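PDB 6Y5Z: capsid protein VP1 from Human polyomavirus 12, which probably assembles as disulfide-linked pentamers into the T=7 icosahedral capsid and takes part in attachment of the virus to host cells. Local coordinates for residues N37-F42 with G247-G252. Numbering follows the deposited sequence.
Sequences NTWYGF and GWFTAG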
loop_
_atom_site.group_PDB
_atom_site.type_symbol
_atom_site.label_atom_id
_atom_site.label_comp_id
_atom_site.label_asym_id
_atom_site.label_seq_id
_atom_site.Cartn_x
_atom_site.Cartn_y
_atom_site.Cartn_z
ATOM N N ASN D 37 31.963 20.962 0.139
ATOM C CA ASN D 37 32.518 19.617 -0.141
ATOM C C ASN D 37 31.801 18.988 -1.341
ATOM O O ASN D 37 30.571 19.086 -1.425
ATOM C CB ASN D 37 32.472 18.764 1.124
ATOM C CG ASN D 37 33.231 17.472 0.970
ATOM O OD1 ASN D 37 32.905 16.634 0.124
ATOM N ND2 ASN D 37 34.292 17.339 1.753
ATOM N N THR D 38 32.554 18.360 -2.242
ATOM C CA THR D 38 32.044 17.783 -3.507
ATOM C C THR D 38 30.973 16.714 -3.221
ATOM O O THR D 38 30.204 16.419 -4.155
ATOM C CB THR D 38 33.212 17.250 -4.341
ATOM O OG1 THR D 38 32.816 17.005 -5.688
ATOM C CG2 THR D 38 33.823 16.008 -3.724
ATOM N N TRP D 39 30.941 16.112 -2.030
ATOM C CA TRP D 39 29.930 15.078 -1.677
ATOM C C TRP D 39 28.872 15.644 -0.726
ATOM O O TRP D 39 28.202 14.847 -0.043
ATOM C CB TRP D 39 30.624 13.832 -1.096
ATOM C CG TRP D 39 31.262 13.019 -2.174
ATOM C CD1 TRP D 39 32.592 12.963 -2.496
ATOM C CD2 TRP D 39 30.586 12.174 -3.113
ATOM N NE1 TRP D 39 32.776 12.142 -3.568
ATOM C CE2 TRP D 39 31.567 11.634 -3.970
ATOM C CE3 TRP D 39 29.256 11.793 -3.288
ATOM C CZ2 TRP D 39 31.254 10.731 -4.982
ATOM C CZ3 TRP D 39 28.948 10.931 -4.308
ATOM C CH2 TRP D 39 29.932 10.386 -5.133
ATOM N N TYR D 40 28.641 16.955 -0.706
ATOM C CA TYR D 40 27.566 17.573 0.115
ATOM C C TYR D 40 26.200 16.941 -0.202
ATOM O O TYR D 40 25.922 16.708 -1.402
ATOM C CB TYR D 40 27.478 19.057 -0.205
ATOM C CG TYR D 40 26.545 19.885 0.644
ATOM C CD1 TYR D 40 26.521 19.784 2.021
ATOM C CD2 TYR D 40 25.762 20.864 0.045
ATOM C CE1 TYR D 40 25.712 20.596 2.803
ATOM C CE2 TYR D 40 24.951 21.687 0.817
ATOM C CZ TYR D 40 24.917 21.551 2.192
ATOM O OH TYR D 40 24.128 22.404 2.929
ATOM N N GLY D 41 25.447 16.586 0.836
ATOM C CA GLY D 41 24.150 15.898 0.674
ATOM C C GLY D 41 24.268 14.395 0.740
ATOM O O GLY D 41 23.239 13.705 0.587
ATOM N N PHE D 42 25.472 13.895 0.950
ATOM C CA PHE D 42 25.788 12.467 1.105
ATOM C C PHE D 42 26.603 12.270 2.382
ATOM O O PHE D 42 27.093 13.226 2.979
ATOM C CB PHE D 42 26.605 11.941 -0.075
ATOM C CG PHE D 42 25.972 12.010 -1.446
ATOM C CD1 PHE D 42 25.877 13.212 -2.140
ATOM C CD2 PHE D 42 25.551 10.856 -2.093
ATOM C CE1 PHE D 42 25.339 13.240 -3.422
ATOM C CE2 PHE D 42 25.028 10.887 -3.378
ATOM C CZ PHE D 42 24.933 12.082 -4.052
ATOM N N GLY D 247 18.186 6.560 1.054
ATOM C CA GLY D 247 18.831 5.267 0.829
ATOM C C GLY D 247 20.313 5.443 0.655
ATOM O O GLY D 247 20.852 6.483 1.123
ATOM N N TRP D 248 20.932 4.498 -0.033
ATOM C CA TRP D 248 22.394 4.518 -0.286
ATOM C C TRP D 248 22.678 4.653 -1.773
ATOM O O TRP D 248 22.047 3.975 -2.607
ATOM C CB TRP D 248 23.096 3.286 0.301
ATOM C CG TRP D 248 22.972 3.228 1.790
ATOM C CD1 TRP D 248 23.585 4.023 2.713
ATOM C CD2 TRP D 248 22.147 2.323 2.533
ATOM N NE1 TRP D 248 23.203 3.671 3.982
ATOM C CE2 TRP D 248 22.302 2.647 3.895
ATOM C CE3 TRP D 248 21.293 1.272 2.171
ATOM C CZ2 TRP D 248 21.613 1.960 4.895
ATOM C CZ3 TRP D 248 20.621 0.593 3.159
ATOM C CH2 TRP D 248 20.783 0.934 4.496
ATOM N N PHE D 249 23.687 5.464 -2.060
ATOM C CA PHE D 249 24.298 5.652 -3.394
ATOM C C PHE D 249 25.525 4.756 -3.491
ATOM O O PHE D 249 26.275 4.684 -2.508
ATOM C CB PHE D 249 24.679 7.122 -3.545
ATOM C CG PHE D 249 25.319 7.497 -4.856
ATOM C CD1 PHE D 249 26.701 7.506 -4.990
ATOM C CD2 PHE D 249 24.557 7.892 -5.947
ATOM C CE1 PHE D 249 27.293 7.839 -6.192
ATOM C CE2 PHE D 249 25.156 8.260 -7.137
ATOM C CZ PHE D 249 26.529 8.221 -7.265
ATOM N N THR D 250 25.738 4.100 -4.633
ATOM C CA THR D 250 26.997 3.360 -4.870
ATOM C C THR D 250 27.689 3.925 -6.111
ATOM O O THR D 250 27.184 3.765 -7.235
ATOM C CB THR D 250 26.769 1.853 -5.016
ATOM O OG1 THR D 250 25.950 1.388 -3.947
ATOM C CG2 THR D 250 28.072 1.080 -5.022
ATOM N N ALA D 251 28.847 4.535 -5.899
ATOM C CA ALA D 251 29.690 5.086 -6.978
ATOM C C ALA D 251 30.335 3.945 -7.761
ATOM O O ALA D 251 30.611 2.863 -7.178
ATOM C CB ALA D 251 30.755 5.990 -6.406
ATOM N N GLY D 252 30.695 4.216 -9.013
ATOM C CA GLY D 252 31.303 3.204 -9.892
ATOM C C GLY D 252 32.751 2.890 -9.534
ATOM O O GLY D 252 33.306 1.972 -10.159
#
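Phe249, near the end of strand 237-250, meets two aromatic rings of the loop 37-42, and its side chain is worth following outward. CB already touches the rim of Phe42, lying 3.8 Å from Phe42 CE2. CG comes next, and the same Phe42 CE2 sits 3.7 Å from it, with Phe249 CD1 and CD2 both only slightly farther off. Phe42 therefore points its edge at the face of Phe249 close to the root of the ring, a T-shaped pair with centroids 5.3 Å apart and planes at 79°. Farther out, Phe249 CE1 comes up to the edge of the Trp39 six-membered ring, near its plane, 3.8 Å from Trp39 CH2 and 4.0 Å from Trp39 CZ3. This second pair is oblique, the planes inclined at 58°. CB of Phe249 already points at the loop; with CG anti to the backbone N (chi1 -180°) the ring runs on beside its own carbonyl carbon, which leaves its root at Phe42 and brings CE1 to Trp39.

Within the loop the two rings also meet: Trp39 CE3 lies over one face of Phe42, displaced toward its rim. Two overlapping turns bring them together, a type I turn from Asn37 to Tyr40 and a type II turn from Trp39 to Phe42. Asn37 OD1 accepts a nearly straight bond from Trp39 N (3.0 Å) on an in-plane lone pair, an Asx turn that ties down the backbone N of Trp39. Arg258 of the same chain and Arg52 of a second subunit make cation-pi contacts with Trp39, while Gln142 of that subunit packs on Phe249. The result is a three-ring aromatic cluster at a subunit interface, joining a connecting loop to a strand of the antiparallel jelly-roll beta-sandwich of polyomavirus VP1.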